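Local coordinates for succinate-semialdehyde dehydrogenase (Synechococcus sp., PDB 4ITB), which probably oxidises succinic semialdehyde to succinate, passing the hydride to NADP+ as an aldehyde dehydrogenase, at residues 83-88 and 132-137; 203-208 and 226-231. One frame throughout, in Å; residues are numbered along the deposited sequence.

In the fold
Interaction 1 comes first along the chain and is complete before interaction 2 begins; their centres lie about 19 Å apart and their nearest atoms about 6 Å. The mixed sheet of the nucleotide-binding domain links them. Strand 115-129 runs out into the loop 132-137 of interaction 1, which helix 79-103 backs, and the same strand pairs in parallel with strand 201-207 of interaction 2. Helix 137-148, which begins where that loop ends, lies over the sheet face carrying Thr205, Thr207 and Glu230. Both contacts touch NADPH and 4-oxobutanoic acid, so a loop and two strand ends bring protein groups to cofactor and substrate within one cleft.

Interaction 1: 83-88 and 132-137; sequences IAEAEK and WNFPFW. With NDP (NADPH dihydro-nicotinamide-adenine-dinucleotide phosphate), chain C; SSN (4-oxobutanoic acid), chain D.
In the Trp-Asn-Phe-Pro loop of the aldehyde dehydrogenase active site, Glu85 of helix 79-103 meets the backbone of 134-137 just where helix 137-148 begins. Its side chain is fully extended (chi1 -180°, chi2 174°), which carries OE2 to the amides of Phe136 and Trp137; OE2 sits too near Phe134 in the model, so these bonds are somewhat doubtful. OE1 forms a salt bridge with Lys77. A carboxylate on a long arm suits a place near two backbone N-H groups and a lysine.

Lys88 lays its straight methylene chain over one face of the Trp137 indole, CE standing 3.9 Å from the six-membered ring centroid in a CH-pi contact, while NZ is bonded to Ser421 O. From the edge of the same ring, Trp137 NE1 donates to the substrate carboxylate at SSN O1 (3.0 Å). At the other end of the substrate, Asn133 ND2 reaches the aldehyde oxygen SSN O4 at 3.1 Å and also Gln262 O; Cys264 N bonds to the substrate as well, consistent with the oxyanion hole of this family. Trp132 NE1 holds NDP O2N at 2.8 Å. Helix 79-103 thus backs a loop and helix start whose N-H groups hold the substrate at both ends and a cofactor phosphate.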
loop_
_atom_site.group_PDB
_atom_site.type_symbol
_atom_site.label_atom_id
_atom_site.label_comp_id
_atom_site.label_asym_id
_atom_site.label_seq_id
_atom_site.Cartn_x
_atom_site.Cartn_y
_atom_site.Cartn_z
ATOM N N ILE A 83 -8.109 -31.377 2.526
ATOM C CA ILE A 83 -9.025 -31.325 3.657
ATOM C C ILE A 83 -8.548 -30.263 4.648
ATOM O O ILE A 83 -9.337 -29.423 5.095
ATOM C CB ILE A 83 -9.167 -32.707 4.344
ATOM C CG1 ILE A 83 -10.027 -33.631 3.482
ATOM C CG2 ILE A 83 -9.773 -32.555 5.737
ATOM C CD1 ILE A 83 -10.019 -35.075 3.932
ATOM N N ALA A 84 -7.254 -30.272 4.964
ATOM C CA ALA A 84 -6.696 -29.261 5.857
ATOM C C ALA A 84 -6.882 -27.858 5.293
ATOM O O ALA A 84 -7.161 -26.913 6.032
ATOM C CB ALA A 84 -5.215 -29.534 6.145
ATOM N N GLU A 85 -6.744 -27.720 3.976
ATOM C CA GLU A 85 -6.918 -26.421 3.338
ATOM C C GLU A 85 -8.358 -25.903 3.471
ATOM O O GLU A 85 -8.576 -24.716 3.743
ATOM C CB GLU A 85 -6.483 -26.455 1.871
ATOM C CG GLU A 85 -6.668 -25.095 1.232
ATOM C CD GLU A 85 -6.138 -24.970 -0.175
ATOM O OE1 GLU A 85 -5.380 -25.853 -0.653
ATOM O OE2 GLU A 85 -6.483 -23.957 -0.811
ATOM N N ALA A 86 -9.336 -26.786 3.287
ATOM C CA ALA A 86 -10.731 -26.404 3.475
ATOM C C ALA A 86 -11.002 -26.018 4.934
ATOM O O ALA A 86 -11.734 -25.064 5.211
ATOM C CB ALA A 86 -11.649 -27.526 3.032
ATOM N N GLU A 87 -10.408 -26.752 5.873
ATOM C CA GLU A 87 -10.551 -26.414 7.283
ATOM C C GLU A 87 -9.939 -25.051 7.610
ATOM O O GLU A 87 -10.505 -24.272 8.376
ATOM C CB GLU A 87 -9.919 -27.505 8.160
ATOM C CG GLU A 87 -10.605 -28.863 8.061
ATOM C CD GLU A 87 -11.959 -28.929 8.749
ATOM O OE1 GLU A 87 -12.605 -29.997 8.660
ATOM O OE2 GLU A 87 -12.384 -27.935 9.379
ATOM N N LYS A 88 -8.789 -24.754 7.024
ATOM C CA LYS A 88 -8.124 -23.488 7.290
ATOM C C LYS A 88 -8.931 -22.334 6.679
ATOM O O LYS A 88 -8.993 -21.230 7.247
ATOM C CB LYS A 88 -6.691 -23.531 6.754
ATOM C CG LYS A 88 -5.752 -22.484 7.338
ATOM C CD LYS A 88 -4.339 -22.679 6.806
ATOM C CE LYS A 88 -3.383 -21.654 7.376
ATOM N NZ LYS A 88 -1.991 -21.978 6.950
ATOM N N TRP A 132 -3.166 -21.280 -8.320
ATOM C CA TRP A 132 -3.723 -22.624 -8.202
ATOM C C TRP A 132 -3.219 -23.411 -6.995
ATOM O O TRP A 132 -3.758 -24.473 -6.707
ATOM C CB TRP A 132 -3.433 -23.434 -9.483
ATOM C CG TRP A 132 -1.986 -23.322 -9.895
ATOM C CD1 TRP A 132 -1.480 -22.502 -10.853
ATOM C CD2 TRP A 132 -0.864 -24.022 -9.325
ATOM N NE1 TRP A 132 -0.112 -22.637 -10.920
ATOM C CE2 TRP A 132 0.287 -23.554 -9.997
ATOM C CE3 TRP A 132 -0.721 -24.981 -8.323
ATOM C CZ2 TRP A 132 1.564 -24.034 -9.691
ATOM C CZ3 TRP A 132 0.552 -25.445 -8.017
ATOM C CH2 TRP A 132 1.672 -24.976 -8.708
ATOM N N ASN A 133 -2.184 -22.925 -6.301
ATOM C CA ASN A 133 -1.517 -23.797 -5.321
ATOM C C ASN A 133 -2.276 -24.000 -4.013
ATOM O O ASN A 133 -2.177 -25.053 -3.391
ATOM C CB ASN A 133 -0.051 -23.400 -5.090
ATOM C CG ASN A 133 0.101 -22.052 -4.431
ATOM O OD1 ASN A 133 -0.740 -21.159 -4.595
ATOM N ND2 ASN A 133 1.190 -21.886 -3.687
ATOM N N PHE A 134 -3.047 -22.991 -3.619
ATOM C CA PHE A 134 -3.963 -23.118 -2.490
ATOM C C PHE A 134 -5.273 -22.523 -2.977
ATOM O O PHE A 134 -5.636 -21.388 -2.640
ATOM C CB PHE A 134 -3.430 -22.402 -1.241
ATOM C CG PHE A 134 -2.195 -23.041 -0.662
ATOM C CD1 PHE A 134 -0.934 -22.566 -0.988
ATOM C CD2 PHE A 134 -2.303 -24.123 0.192
ATOM C CE1 PHE A 134 0.208 -23.165 -0.465
ATOM C CE2 PHE A 134 -1.159 -24.725 0.727
ATOM C CZ PHE A 134 0.091 -24.241 0.391
ATOM N N PRO A 135 -5.994 -23.287 -3.804
ATOM C CA PRO A 135 -7.097 -22.691 -4.568
ATOM C C PRO A 135 -8.313 -22.305 -3.732
ATOM O O PRO A 135 -9.144 -21.540 -4.220
ATOM C CB PRO A 135 -7.444 -23.785 -5.583
ATOM C CG PRO A 135 -7.028 -25.063 -4.917
ATOM C CD PRO A 135 -5.826 -24.726 -4.073
ATOM N N PHE A 136 -8.432 -22.832 -2.515
ATOM C CA PHE A 136 -9.467 -22.370 -1.585
ATOM C C PHE A 136 -8.908 -21.355 -0.588
ATOM O O PHE A 136 -9.449 -20.254 -0.429
ATOM C CB PHE A 136 -10.080 -23.554 -0.823
ATOM C CG PHE A 136 -11.255 -24.199 -1.520
ATOM C CD1 PHE A 136 -11.132 -24.712 -2.810
ATOM C CD2 PHE A 136 -12.475 -24.323 -0.871
ATOM C CE1 PHE A 136 -12.215 -25.326 -3.442
ATOM C CE2 PHE A 136 -13.553 -24.936 -1.498
ATOM C CZ PHE A 136 -13.426 -25.426 -2.779
ATOM N N TRP A 137 -7.827 -21.731 0.089
ATOM C CA TRP A 137 -7.275 -20.912 1.164
ATOM C C TRP A 137 -6.866 -19.514 0.710
ATOM O O TRP A 137 -7.150 -18.541 1.392
ATOM C CB TRP A 137 -6.114 -21.659 1.830
ATOM C CG TRP A 137 -5.168 -20.802 2.623
ATOM C CD1 TRP A 137 -3.857 -20.554 2.336
ATOM C CD2 TRP A 137 -5.458 -20.092 3.836
ATOM N NE1 TRP A 137 -3.315 -19.731 3.295
ATOM C CE2 TRP A 137 -4.276 -19.433 4.224
ATOM C CE3 TRP A 137 -6.605 -19.953 4.629
ATOM C CZ2 TRP A 137 -4.207 -18.647 5.375
ATOM C CZ3 TRP A 137 -6.536 -19.168 5.771
ATOM C CH2 TRP A 137 -5.347 -18.519 6.130
HETATM P PA NDP C . 1.178 -17.114 -12.368
HETATM O O1A NDP C . 1.764 -15.944 -11.627
HETATM O O2A NDP C . 1.192 -17.091 -13.872
HETATM O O5B NDP C . -0.370 -17.244 -11.944
HETATM C C5B NDP C . -0.956 -16.623 -10.794
HETATM C C4B NDP C . -2.259 -15.919 -11.168
HETATM O O4B NDP C . -1.942 -14.746 -11.924
HETATM C C3B NDP C . -3.187 -16.744 -12.058
HETATM O O3B NDP C . -4.542 -16.364 -11.778
HETATM C C2B NDP C . -2.799 -16.254 -13.438
HETATM O O2B NDP C . -3.822 -16.455 -14.397
HETATM C C1B NDP C . -2.652 -14.787 -13.163
HETATM N N9A NDP C . -1.809 -14.048 -14.105
HETATM C C8A NDP C . -0.696 -14.471 -14.745
HETATM N N7A NDP C . -0.181 -13.466 -15.500
HETATM C C5A NDP C . -0.959 -12.388 -15.309
HETATM C C6A NDP C . -1.001 -11.005 -15.797
HETATM N N6A NDP C . -0.054 -10.554 -16.652
HETATM N N1A NDP C . -2.000 -10.222 -15.347
HETATM C C2A NDP C . -2.944 -10.650 -14.498
HETATM N N3A NDP C . -2.982 -11.901 -14.026
HETATM C C4A NDP C . -2.028 -12.780 -14.395
HETATM O O3 NDP C . 1.879 -18.481 -11.873
HETATM P PN NDP C . 2.281 -19.802 -12.729
HETATM O O1N NDP C . 2.796 -19.469 -14.113
HETATM O O2N NDP C . 1.184 -20.819 -12.568
HETATM O O5D NDP C . 3.520 -20.278 -11.820
HETATM C C5D NDP C . 4.833 -19.835 -12.167
HETATM C C4D NDP C . 5.666 -19.598 -10.914
HETATM O O4D NDP C . 5.146 -18.511 -10.140
HETATM C C3D NDP C . 5.655 -20.780 -9.961
HETATM O O3D NDP C . 6.625 -21.764 -10.309
HETATM C C2D NDP C . 6.014 -20.112 -8.657
HETATM O O2D NDP C . 7.428 -19.871 -8.649
HETATM C C1D NDP C . 5.272 -18.782 -8.734
HETATM N N1N NDP C . 3.962 -18.882 -8.054
HETATM C C2N NDP C . 3.841 -18.373 -6.819
HETATM C C3N NDP C . 2.751 -18.682 -6.006
HETATM C C7N NDP C . 2.628 -18.095 -4.628
HETATM O O7N NDP C . 1.972 -18.680 -3.777
HETATM N N7N NDP C . 3.219 -16.938 -4.353
HETATM C C4N NDP C . 1.662 -19.612 -6.485
HETATM C C5N NDP C . 1.772 -19.847 -7.918
HETATM C C6N NDP C . 2.897 -19.472 -8.637
HETATM P P2B NDP C . -3.765 -17.674 -15.441
HETATM O O1X NDP C . -4.994 -17.441 -16.266
HETATM O O2X NDP C . -2.489 -17.460 -16.234
HETATM O O3X NDP C . -3.762 -18.963 -14.676
HETATM C C1 SSN D . 0.359 -20.334 2.777
HETATM O O1 SSN D . -0.345 -19.389 3.228
HETATM C C2 SSN D . 1.181 -20.186 1.540
HETATM O O2 SSN D . 0.372 -21.436 3.375
HETATM C C3 SSN D . 1.002 -19.006 0.649
HETATM C C4 SSN D . 1.903 -18.882 -0.540
HETATM O O4 SSN D . 2.046 -19.977 -1.381
#

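Interaction 2: 203-208 and 226-231; sequences AATLTG and PTLLEL. With NDP (NADPH dihydro-nicotinamide-adenine-dinucleotide phosphate), chain C; SSN (4-oxobutanoic acid), chain D; EDO (1,2-ethanediol), chain J.
Strands 203-207 and 227-230 run parallel, 2° between their directions and 4.8 Å between their axes, joined by a ladder of backbone bonds such as Glu230 N to Leu206 O (3.0 Å) and Gly208 N to Glu230 O (3.1 Å). With helix 210-222 they form a beta-alpha-beta crossover of the nucleotide-binding domain.

On the face under that helix, Leu206 CB meets Leu229 CD2 at 3.9 Å, and these two branched aliphatic groups fill the seam between sheet and helix. Leu206 CD2 also touches Leu231 CD2 where the two side chains cross at about a right angle; Leu231 packs on Ile224 of the second subunit. Gly208, just past the strand end, has backbone angles at which a CB would press on the carbonyl oxygen before it, and a side chain there would run into the NADPH ribose carbon C5B.

Glu230 points to the other face. Its CG lies opposite the backbone N (chi1 -172°) and the chain then bends at CG, which turns the carboxylate toward the ligands: OE1 accepts the carboxamide N-H of NADPH from N7N, 3.1 Å away and nearly straight. OE2 forms a salt bridge with Arg141, lies alongside Thr207 CG2 and stands 3.3 Å from the aldehyde carbon SSN C4. Replacing Glu230 by an alanine removes both oxygens and would probably leave Arg141 without this partner and the nicotinamide carboxamide freer to turn.

Glu230 belongs to a Leu-Glu-Leu-Gly-Gly sequence whose glutamate is the general base in related dehydrogenases. Its two oxygens, placed beside cofactor amide and substrate aldehyde, are consistent with such a role.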
loop_
_atom_site.group_PDB
_atom_site.type_symbol
_atom_site.label_atom_id
_atom_site.label_comp_id
_atom_site.label_asym_id
_atom_site.label_seq_id
_atom_site.Cartn_x
_atom_site.Cartn_y
_atom_site.Cartn_z
ATOM N N ALA A 203 -9.351 -1.322 -6.084
ATOM C CA ALA A 203 -8.120 -1.856 -5.522
ATOM C C ALA A 203 -7.914 -3.259 -6.045
ATOM O O ALA A 203 -8.854 -3.883 -6.544
ATOM C CB ALA A 203 -8.199 -1.879 -4.019
ATOM N N ALA A 204 -6.699 -3.773 -5.912
ATOM C CA ALA A 204 -6.430 -5.118 -6.394
ATOM C C ALA A 204 -5.362 -5.836 -5.592
ATOM O O ALA A 204 -4.433 -5.211 -5.076
ATOM C CB ALA A 204 -6.058 -5.089 -7.857
ATOM N N THR A 205 -5.498 -7.150 -5.487
ATOM C CA THR A 205 -4.506 -7.976 -4.821
ATOM C C THR A 205 -4.140 -9.132 -5.738
ATOM O O THR A 205 -4.986 -9.633 -6.493
ATOM C CB THR A 205 -4.998 -8.477 -3.449
ATOM O OG1 THR A 205 -3.943 -9.193 -2.795
ATOM C CG2 THR A 205 -6.214 -9.386 -3.601
ATOM N N LEU A 206 -2.876 -9.532 -5.701
ATOM C CA LEU A 206 -2.428 -10.696 -6.458
ATOM C C LEU A 206 -1.480 -11.545 -5.634
ATOM O O LEU A 206 -0.563 -11.017 -4.990
ATOM C CB LEU A 206 -1.747 -10.271 -7.767
ATOM C CG LEU A 206 -1.319 -11.407 -8.706
ATOM C CD1 LEU A 206 -1.409 -10.976 -10.170
ATOM C CD2 LEU A 206 0.111 -11.896 -8.410
ATOM N N THR A 207 -1.703 -12.855 -5.672
ATOM C CA THR A 207 -0.744 -13.830 -5.164
ATOM C C THR A 207 -0.343 -14.710 -6.339
ATOM O O THR A 207 -1.200 -15.158 -7.112
ATOM C CB THR A 207 -1.338 -14.673 -4.027
ATOM O OG1 THR A 207 -1.634 -13.815 -2.914
ATOM C CG2 THR A 207 -0.352 -15.754 -3.584
ATOM N N GLY A 208 0.956 -14.932 -6.508
ATOM C CA GLY A 208 1.455 -15.671 -7.659
ATOM C C GLY A 208 2.894 -15.338 -8.009
ATOM O O GLY A 208 3.696 -15.063 -7.118
ATOM N N PRO A 226 -4.616 1.206 -5.075
ATOM C CA PRO A 226 -3.731 0.475 -4.167
ATOM C C PRO A 226 -3.732 -1.022 -4.431
ATOM O O PRO A 226 -4.738 -1.580 -4.913
ATOM C CB PRO A 226 -4.327 0.775 -2.787
ATOM C CG PRO A 226 -5.771 0.991 -3.050
ATOM C CD PRO A 226 -5.841 1.673 -4.402
ATOM N N THR A 227 -2.602 -1.656 -4.116
ATOM C CA THR A 227 -2.425 -3.092 -4.283
ATOM C C THR A 227 -1.769 -3.744 -3.075
ATOM O O THR A 227 -1.194 -3.075 -2.215
ATOM C CB THR A 227 -1.553 -3.428 -5.506
ATOM O OG1 THR A 227 -0.299 -2.754 -5.397
ATOM C CG2 THR A 227 -2.232 -3.009 -6.790
ATOM N N LEU A 228 -1.861 -5.063 -3.044
ATOM C CA LEU A 228 -1.118 -5.917 -2.132
ATOM C C LEU A 228 -0.627 -7.070 -2.993
ATOM O O LEU A 228 -1.409 -7.637 -3.764
ATOM C CB LEU A 228 -2.028 -6.441 -1.010
ATOM C CG LEU A 228 -1.382 -7.381 0.028
ATOM C CD1 LEU A 228 -2.121 -7.250 1.351
ATOM C CD2 LEU A 228 -1.380 -8.838 -0.421
ATOM N N LEU A 229 0.651 -7.412 -2.870
ATOM C CA LEU A 229 1.258 -8.494 -3.636
ATOM C C LEU A 229 1.932 -9.490 -2.705
ATOM O O LEU A 229 2.707 -9.106 -1.825
ATOM C CB LEU A 229 2.324 -7.944 -4.587
ATOM C CG LEU A 229 1.888 -6.961 -5.672
ATOM C CD1 LEU A 229 3.076 -6.568 -6.517
ATOM C CD2 LEU A 229 0.795 -7.558 -6.549
ATOM N N GLU A 230 1.658 -10.771 -2.920
ATOM C CA GLU A 230 2.436 -11.825 -2.285
ATOM C C GLU A 230 2.950 -12.731 -3.380
ATOM O O GLU A 230 2.187 -13.460 -4.018
ATOM C CB GLU A 230 1.616 -12.609 -1.268
ATOM C CG GLU A 230 2.456 -13.586 -0.444
ATOM C CD GLU A 230 2.284 -15.021 -0.895
ATOM O OE1 GLU A 230 3.180 -15.532 -1.593
ATOM O OE2 GLU A 230 1.251 -15.628 -0.547
ATOM N N LEU A 231 4.245 -12.664 -3.612
ATOM C CA LEU A 231 4.832 -13.386 -4.706
ATOM C C LEU A 231 5.618 -14.564 -4.111
ATOM O O LEU A 231 5.347 -14.983 -2.982
ATOM C CB LEU A 231 5.636 -12.417 -5.583
ATOM C CG LEU A 231 4.800 -11.159 -5.917
ATOM C CD1 LEU A 231 5.612 -10.123 -6.695
ATOM C CD2 LEU A 231 3.478 -11.481 -6.654
HETATM P PA NDP C . 1.178 -17.114 -12.368
HETATM O O1A NDP C . 1.764 -15.944 -11.627
HETATM O O2A NDP C . 1.192 -17.091 -13.872
HETATM O O5B NDP C . -0.370 -17.244 -11.944
HETATM C C5B NDP C . -0.956 -16.623 -10.794
HETATM C C4B NDP C . -2.259 -15.919 -11.168
HETATM O O4B NDP C . -1.942 -14.746 -11.924
HETATM C C3B NDP C . -3.187 -16.744 -12.058
HETATM O O3B NDP C . -4.542 -16.364 -11.778
HETATM C C2B NDP C . -2.799 -16.254 -13.438
HETATM O O2B NDP C . -3.822 -16.455 -14.397
HETATM C C1B NDP C . -2.652 -14.787 -13.163
HETATM N N9A NDP C . -1.809 -14.048 -14.105
HETATM C C8A NDP C . -0.696 -14.471 -14.745
HETATM N N7A NDP C . -0.181 -13.466 -15.500
HETATM C C5A NDP C . -0.959 -12.388 -15.309
HETATM C C6A NDP C . -1.001 -11.005 -15.797
HETATM N N6A NDP C . -0.054 -10.554 -16.652
HETATM N N1A NDP C . -2.000 -10.222 -15.347
HETATM C C2A NDP C . -2.944 -10.650 -14.498
HETATM N N3A NDP C . -2.982 -11.901 -14.026
HETATM C C4A NDP C . -2.028 -12.780 -14.395
HETATM O O3 NDP C . 1.879 -18.481 -11.873
HETATM P PN NDP C . 2.281 -19.802 -12.729
HETATM O O1N NDP C . 2.796 -19.469 -14.113
HETATM O O2N NDP C . 1.184 -20.819 -12.568
HETATM O O5D NDP C . 3.520 -20.278 -11.820
HETATM C C5D NDP C . 4.833 -19.835 -12.167
HETATM C C4D NDP C . 5.666 -19.598 -10.914
HETATM O O4D NDP C . 5.146 -18.511 -10.140
HETATM C C3D NDP C . 5.655 -20.780 -9.961
HETATM O O3D NDP C . 6.625 -21.764 -10.309
HETATM C C2D NDP C . 6.014 -20.112 -8.657
HETATM O O2D NDP C . 7.428 -19.871 -8.649
HETATM C C1D NDP C . 5.272 -18.782 -8.734
HETATM N N1N NDP C . 3.962 -18.882 -8.054
HETATM C C2N NDP C . 3.841 -18.373 -6.819
HETATM C C3N NDP C . 2.751 -18.682 -6.006
HETATM C C7N NDP C . 2.628 -18.095 -4.628
HETATM O O7N NDP C . 1.972 -18.680 -3.777
HETATM N N7N NDP C . 3.219 -16.938 -4.353
HETATM C C4N NDP C . 1.662 -19.612 -6.485
HETATM C C5N NDP C . 1.772 -19.847 -7.918
HETATM C C6N NDP C . 2.897 -19.472 -8.637
HETATM P P2B NDP C . -3.765 -17.674 -15.441
HETATM O O1X NDP C . -4.994 -17.441 -16.266
HETATM O O2X NDP C . -2.489 -17.460 -16.234
HETATM O O3X NDP C . -3.762 -18.963 -14.676
HETATM C C1 SSN D . 0.359 -20.334 2.777
HETATM O O1 SSN D . -0.345 -19.389 3.228
HETATM C C2 SSN D . 1.181 -20.186 1.540
HETATM O O2 SSN D . 0.372 -21.436 3.375
HETATM C C3 SSN D . 1.002 -19.006 0.649
HETATM C C4 SSN D . 1.903 -18.882 -0.540
HETATM O O4 SSN D . 2.046 -19.977 -1.381
HETATM C C1 EDO J . 0.339 0.015 -1.197
HETATM O O1 EDO J . 1.648 -0.010 -1.787
HETATM C C2 EDO J . -0.733 0.376 -2.220
HETATM O O2 EDO J . -0.337 -0.063 -3.522
#